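Local coordinates for putative phosphosugar isomerase (Silicibacter pomeroyi DSS-3, PDB 3FJ1), which is of unknown function but, as a protein with two SIS domains, probably binds phosphosugars or related carbohydrate derivatives and may act as an isomerase or aminotransferase, at residues I193-M198 against V314-M319. Sequence-based numbering, arbitrary orientation.
Sequences IDWPEM and VSFYSM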
ATOM      1  N   ILE A 193      26.854  -5.145 -11.562  1.00 13.20           N
ATOM      2  CA  ILE A 193      26.782  -3.711 -11.361  1.00 12.41           C
ATOM      3  C   ILE A 193      26.607  -3.489  -9.847  1.00 12.12           C
ATOM      4  O   ILE A 193      25.849  -4.239  -9.201  1.00 12.54           O
ATOM      5  CB  ILE A 193      25.575  -3.120 -12.102  1.00 11.95           C
ATOM      6  CG1 ILE A 193      25.796  -3.253 -13.617  1.00 12.37           C
ATOM      7  CG2 ILE A 193      25.333  -1.669 -11.655  1.00 11.49           C
ATOM      8  CD1 ILE A 193      24.578  -2.973 -14.450  1.00 12.41           C
ATOM      9  N   ASP A 194      27.371  -2.564  -9.261  1.00 11.73           N
ATOM     10  CA  ASP A 194      27.198  -2.305  -7.830  1.00 11.95           C
ATOM     11  C   ASP A 194      27.238  -0.838  -7.423  1.00 11.87           C
ATOM     12  O   ASP A 194      27.271  -0.525  -6.247  1.00 10.68           O
ATOM     13  CB  ASP A 194      28.099  -3.216  -6.983  1.00 12.48           C
ATOM     14  CG  ASP A 194      29.562  -2.992  -7.212  1.00 13.14           C
ATOM     15  OD1 ASP A 194      29.954  -1.890  -7.660  1.00 12.68           O
ATOM     16  OD2 ASP A 194      30.333  -3.914  -6.869  1.00 13.87           O
ATOM     17  N   TRP A 195      27.162   0.052  -8.412  1.00 12.52           N
ATOM     18  CA  TRP A 195      26.928   1.482  -8.171  1.00 12.90           C
ATOM     19  C   TRP A 195      27.779   2.112  -7.077  1.00 13.47           C
ATOM     20  O   TRP A 195      27.238   2.679  -6.114  1.00 13.76           O
ATOM     21  CB  TRP A 195      25.435   1.757  -7.886  1.00 12.57           C
ATOM     22  CG  TRP A 195      24.488   1.370  -8.987  1.00 12.32           C
ATOM     23  CD1 TRP A 195      24.749   1.379 -10.327  1.00 12.59           C
ATOM     24  CD2 TRP A 195      23.104   0.993  -8.855  1.00 12.55           C
ATOM     25  NE1 TRP A 195      23.649   0.997 -11.021  1.00 12.49           N
ATOM     26  CE2 TRP A 195      22.613   0.768 -10.151  1.00 12.48           C
ATOM     27  CE3 TRP A 195      22.238   0.842  -7.770  1.00 12.19           C
ATOM     28  CZ2 TRP A 195      21.286   0.366 -10.404  1.00 12.36           C
ATOM     29  CZ3 TRP A 195      20.942   0.433  -8.014  1.00 12.26           C
ATOM     30  CH2 TRP A 195      20.476   0.201  -9.331  1.00 12.26           C
ATOM     31  N   PRO A 196      29.106   2.099  -7.255  1.00 13.62           N
ATOM     32  CA  PRO A 196      30.030   2.648  -6.234  1.00 13.90           C
ATOM     33  C   PRO A 196      29.746   4.095  -5.796  1.00 14.20           C
ATOM     34  O   PRO A 196      29.897   4.422  -4.623  1.00 13.85           O
ATOM     35  CB  PRO A 196      31.416   2.530  -6.893  1.00 14.04           C
ATOM     36  CG  PRO A 196      31.170   2.290  -8.337  1.00 14.54           C
ATOM     37  CD  PRO A 196      29.824   1.623  -8.462  1.00 14.16           C
ATOM     38  N   GLU A 197      29.342   4.932  -6.738  1.00 15.21           N
ATOM     39  CA  GLU A 197      28.997   6.329  -6.464  1.00 16.40           C
ATOM     40  C   GLU A 197      27.819   6.427  -5.480  1.00 16.14           C
ATOM     41  O   GLU A 197      27.810   7.301  -4.622  1.00 15.22           O
ATOM     42  CB  GLU A 197      28.718   7.084  -7.764  1.00 17.93           C
ATOM     43  CG  GLU A 197      27.502   6.577  -8.588  1.00 18.98           C
ATOM     44  CD  GLU A 197      27.701   5.190  -9.280  1.00 19.60           C
ATOM     45  OE1 GLU A 197      28.773   4.571  -9.214  1.00 21.74           O
ATOM     46  OE2 GLU A 197      26.795   4.730  -9.896  1.00 19.81           O
HETATM   47  N   MSE A 198      26.839   5.514  -5.569  1.00 16.48           N
HETATM   48  CA  MSE A 198      25.735   5.496  -4.615  0.50 16.93           C
HETATM   49  C   MSE A 198      26.226   5.044  -3.237  1.00 15.72           C
HETATM   50  O   MSE A 198      25.802   5.556  -2.234  1.00 15.38           O
HETATM   51  CB  MSE A 198      24.616   4.556  -5.090  0.50 18.54           C
HETATM   52  CG  MSE A 198      23.529   4.304  -4.053  0.50 20.34           C
HETATM   53 SE   MSE A 198      22.467   5.891  -3.717  0.50 23.92          SE
HETATM   54  CE  MSE A 198      21.599   5.855  -5.431  0.50 21.02           C
ATOM     55  N   VAL A 314      18.042  -6.433  -9.238  1.00  7.29           N
ATOM     56  CA  VAL A 314      19.265  -7.251  -9.093  1.00  7.53           C
ATOM     57  C   VAL A 314      20.490  -6.316  -8.908  1.00  7.29           C
ATOM     58  O   VAL A 314      21.351  -6.552  -8.022  1.00  7.47           O
ATOM     59  CB  VAL A 314      19.441  -8.274 -10.232  1.00  6.81           C
ATOM     60  CG1 VAL A 314      20.847  -8.898 -10.184  1.00  7.36           C
ATOM     61  CG2 VAL A 314      18.329  -9.401 -10.146  1.00  5.82           C
ATOM     62  N   SER A 315      20.566  -5.267  -9.716  1.00  7.79           N
ATOM     63  CA  SER A 315      21.652  -4.290  -9.566  1.00  7.92           C
ATOM     64  C   SER A 315      21.596  -3.622  -8.175  1.00  8.66           C
ATOM     65  O   SER A 315      22.621  -3.403  -7.523  1.00  8.68           O
ATOM     66  CB  SER A 315      21.626  -3.267 -10.683  1.00  8.35           C
ATOM     67  OG  SER A 315      21.979  -3.876 -11.937  1.00  8.35           O
ATOM     68  N   PHE A 316      20.387  -3.302  -7.733  1.00  8.67           N
ATOM     69  CA  PHE A 316      20.218  -2.708  -6.410  1.00  8.92           C
ATOM     70  C   PHE A 316      20.714  -3.651  -5.314  1.00  8.91           C
ATOM     71  O   PHE A 316      21.402  -3.218  -4.380  1.00  8.39           O
ATOM     72  CB  PHE A 316      18.746  -2.340  -6.159  1.00  9.00           C
ATOM     73  CG  PHE A 316      18.489  -1.817  -4.764  1.00  9.21           C
ATOM     74  CD1 PHE A 316      18.731  -0.511  -4.455  1.00  9.72           C
ATOM     75  CD2 PHE A 316      18.012  -2.642  -3.767  1.00  9.39           C
ATOM     76  CE1 PHE A 316      18.496  -0.038  -3.168  1.00 10.08           C
ATOM     77  CE2 PHE A 316      17.799  -2.174  -2.489  1.00 10.00           C
ATOM     78  CZ  PHE A 316      18.029  -0.889  -2.193  1.00  9.48           C
ATOM     79  N   TYR A 317      20.309  -4.920  -5.397  1.00  8.51           N
ATOM     80  CA  TYR A 317      20.706  -5.924  -4.405  1.00  9.24           C
ATOM     81  C   TYR A 317      22.228  -5.996  -4.294  1.00  9.43           C
ATOM     82  O   TYR A 317      22.809  -6.067  -3.207  1.00  8.72           O
ATOM     83  CB  TYR A 317      20.178  -7.311  -4.781  1.00  9.55           C
ATOM     84  CG  TYR A 317      18.668  -7.548  -4.678  1.00  9.37           C
ATOM     85  CD1 TYR A 317      17.884  -6.941  -3.694  1.00  9.18           C
ATOM     86  CD2 TYR A 317      18.057  -8.478  -5.513  1.00  9.22           C
ATOM     87  CE1 TYR A 317      16.513  -7.219  -3.593  1.00  9.38           C
ATOM     88  CE2 TYR A 317      16.687  -8.756  -5.416  1.00  9.05           C
ATOM     89  CZ  TYR A 317      15.934  -8.132  -4.452  1.00  9.61           C
ATOM     90  OH  TYR A 317      14.571  -8.429  -4.386  1.00 10.26           O
ATOM     91  N   SER A 318      22.848  -6.007  -5.466  1.00  9.56           N
ATOM     92  CA  SER A 318      24.293  -6.029  -5.611  1.00 10.94           C
ATOM     93  C   SER A 318      24.927  -4.780  -4.967  1.00 10.71           C
ATOM     94  O   SER A 318      25.890  -4.900  -4.229  1.00 10.07           O
ATOM     95  CB  SER A 318      24.651  -6.151  -7.097  1.00 10.63           C
ATOM     96  OG  SER A 318      26.058  -6.113  -7.275  1.00 12.12           O
HETATM   97  N   MSE A 319      24.369  -3.595  -5.215  1.00 10.55           N
HETATM   98  CA  MSE A 319      24.847  -2.360  -4.562  1.00 10.52           C
HETATM   99  C   MSE A 319      24.776  -2.467  -3.023  1.00 10.18           C
HETATM  100  O   MSE A 319      25.775  -2.206  -2.306  1.00  9.53           O
HETATM  101  CB  MSE A 319      24.081  -1.141  -5.062  1.00 10.74           C
HETATM  102  CG  MSE A 319      24.545   0.213  -4.535  1.00 11.44           C
HETATM  103 SE   MSE A 319      23.883   0.605  -2.735  1.00 13.06          SE
HETATM  104  CE  MSE A 319      22.020   1.020  -3.237  1.00 12.18           C
TER
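Trp195 lays the six-membered end of its indole along helix 308-326, one face covered by Ser315 CB, which lies 3.6 Å from the ring plane and displaced from the ring centre to its outer part, near CZ2. At the far end of the ring, CZ3 comes to 3.6 Å from Phe316 CA. CE3 packs against Met319 CB, while Trp195 CB meets Met319 CG at 3.8 Å, the two side chains crossing at about a right angle. CG anti to the carbonyl carbon (chi1 -60°) points the indole at Ser315 and Phe316, and its NE1 hydrogen-bonds to Glu298 O. The contact pins the loop before helix 196-204, with Trp195 as N-cap residue, to helix 308-326, the last helix of the model; 314-319 lies in the second of two SIS domains, each built on a five-stranded parallel sheet, and Leu258 of strand 257-259 touches Trp195 and Phe316. An alanine in place of Trp195 would probably open a gap between Ser315, Phe316 and Met319 and leave Glu298 O without its indole partner. Nearer the start of the loop, Ser318 OG donates a 2.7 Å hydrogen bond to Ile193 O, approaching from above the carbonyl plane, 38° out of it; Ser191 O, also within hydrogen-bonding reach, can only share that proton, and Arg10 NH1 donates to the OG. Ile193 CD1 lies 3.7 Å from Ser315 OG, which is itself bonded to Ala190 O. Met319, present as selenomethionine, passes CG 3.3 Å from Asp194 O, while the Asp194 carboxylate turns away to a salt bridge with Arg199.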